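Local structure of Molybdate/tungstate binding protein (Sporomusa ovata, 1FR3) at residues 41-45 with 46-50. The protein binds molybdate and tungstate oxyanions as a hexamer of small TOBE-domain subunits and probably serves in molybdate homeostasis. Sequence-based numbering, arbitrary orientation.
Sequences DSVAD and LDLVP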
loop_
_atom_site.group_PDB
_atom_site.type_symbol
_atom_site.label_atom_id
_atom_site.label_comp_id
_atom_site.label_asym_id
_atom_site.label_seq_id
_atom_site.Cartn_x
_atom_site.Cartn_y
_atom_site.Cartn_z
ATOM N N ASP A 41 9.948 -12.746 -9.718
ATOM C CA ASP A 41 9.840 -12.419 -11.132
ATOM C C ASP A 41 10.615 -11.139 -11.441
ATOM O O ASP A 41 11.303 -11.035 -12.452
ATOM C CB ASP A 41 8.370 -12.238 -11.519
ATOM C CG ASP A 41 7.548 -13.491 -11.235
ATOM O OD1 ASP A 41 7.403 -13.800 -10.031
ATOM O OD2 ASP A 41 7.055 -14.111 -12.194
ATOM N N SER A 42 10.493 -10.161 -10.541
ATOM C CA SER A 42 11.189 -8.884 -10.718
ATOM C C SER A 42 12.697 -9.041 -10.578
ATOM O O SER A 42 13.460 -8.363 -11.266
ATOM C CB SER A 42 10.659 -7.866 -9.706
ATOM O OG SER A 42 9.332 -7.484 -10.016
ATOM N N VAL A 43 13.140 -9.911 -9.670
ATOM C CA VAL A 43 14.580 -10.151 -9.524
ATOM C C VAL A 43 15.156 -10.665 -10.844
ATOM O O VAL A 43 16.210 -10.220 -11.288
ATOM C CB VAL A 43 14.866 -11.141 -8.385
ATOM C CG1 VAL A 43 16.330 -11.553 -8.371
ATOM C CG2 VAL A 43 14.480 -10.495 -7.056
ATOM N N ALA A 44 14.430 -11.595 -11.451
ATOM C CA ALA A 44 14.814 -12.178 -12.729
ATOM C C ALA A 44 14.778 -11.160 -13.863
ATOM O O ALA A 44 15.728 -11.037 -14.630
ATOM C CB ALA A 44 13.877 -13.336 -13.054
ATOM N N ASP A 45 13.697 -10.390 -13.934
ATOM C CA ASP A 45 13.526 -9.384 -14.977
ATOM C C ASP A 45 14.594 -8.305 -14.905
ATOM O O ASP A 45 15.193 -7.932 -15.915
ATOM C CB ASP A 45 12.120 -8.791 -14.891
ATOM C CG ASP A 45 11.770 -7.830 -16.008
ATOM O OD1 ASP A 45 12.289 -7.967 -17.139
ATOM O OD2 ASP A 45 10.955 -6.916 -15.741
ATOM N N LEU A 46 14.833 -7.774 -13.709
ATOM C CA LEU A 46 15.828 -6.732 -13.507
ATOM C C LEU A 46 17.240 -7.298 -13.423
ATOM O O LEU A 46 18.226 -6.562 -13.500
ATOM C CB LEU A 46 15.501 -5.935 -12.236
ATOM C CG LEU A 46 14.430 -4.850 -12.341
ATOM C CD1 LEU A 46 13.056 -5.437 -12.628
ATOM C CD2 LEU A 46 14.377 -4.000 -11.076
ATOM N N ASP A 47 17.345 -8.613 -13.278
ATOM C CA ASP A 47 18.623 -9.297 -13.121
ATOM C C ASP A 47 19.400 -8.681 -11.955
ATOM O O ASP A 47 20.583 -8.361 -12.038
ATOM C CB ASP A 47 19.462 -9.284 -14.394
ATOM C CG ASP A 47 20.550 -10.346 -14.384
ATOM O OD1 ASP A 47 20.568 -11.218 -13.485
ATOM O OD2 ASP A 47 21.407 -10.299 -15.295
ATOM N N LEU A 48 18.684 -8.497 -10.843
ATOM C CA LEU A 48 19.271 -7.920 -9.643
ATOM C C LEU A 48 20.326 -8.843 -9.039
ATOM O O LEU A 48 20.092 -10.042 -8.894
ATOM C CB LEU A 48 18.192 -7.649 -8.592
ATOM C CG LEU A 48 17.157 -6.565 -8.869
ATOM C CD1 LEU A 48 16.143 -6.495 -7.730
ATOM C CD2 LEU A 48 17.805 -5.199 -9.058
ATOM N N VAL A 49 21.477 -8.278 -8.701
ATOM C CA VAL A 49 22.558 -9.007 -8.057
ATOM C C VAL A 49 23.239 -8.082 -7.047
ATOM O O VAL A 49 23.185 -6.857 -7.180
ATOM C CB VAL A 49 23.625 -9.529 -9.034
ATOM C CG1 VAL A 49 23.022 -10.513 -10.030
ATOM C CG2 VAL A 49 24.303 -8.382 -9.770
ATOM N N PRO A 50 23.892 -8.652 -6.049
ATOM C CA PRO A 50 24.613 -7.872 -5.060
ATOM C C PRO A 50 25.601 -6.935 -5.729
ATOM O O PRO A 50 26.300 -7.332 -6.666
ATOM C CB PRO A 50 25.303 -8.919 -4.191
ATOM C CG PRO A 50 24.450 -10.132 -4.352
ATOM C CD PRO A 50 24.000 -10.109 -5.794
#
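A Schellman motif ends the short helix 40-46, joining Val43 and Ala44 of its last turn to Asp47 and Leu48 just beyond it. The turn before the stop is regular: Leu46 N donates to Ser42 O at 2.9 Å in a nearly straight bond (167°). Then Asp47 takes a positive phi of 54°, as the C-prime residue, and the chain turns out of the helix. Such a motif pairs a 6→1 bond with a 5→2 bond around a residue of positive phi. Here the first runs from Leu48 N to Val43 O, 3.0 Å away and in the carbonyl plane, while in the second Asp47 N makes a weak, bent bond of 3.2 Å with Ala44 O. The same turn brings side chains together, CG1 of Val43 approaching CB of Leu48 at 4.3 Å. That branch lies anti to its backbone N (chi1 171°), on the carbonyl side, where the chain passes on to Leu48. Both residues rest on Ile25 of strand 22-29, which packs the helix end and the loop after it against the sheet of this OB-like TOBE domain. Leu46 folds back along the helix, laying CD1 alongside Ser42 O at 3.3 Å; the same methyl lies 4.0 Å from OD2 of Asp45, whose carboxylate forms salt bridges with Arg6 and Lys2 of a second subunit. One turn earlier, the buried Ser42 OG is hydrogen-bonded to a bound tungstate, to Thr39 OG1 and to Ser4 O of that second subunit.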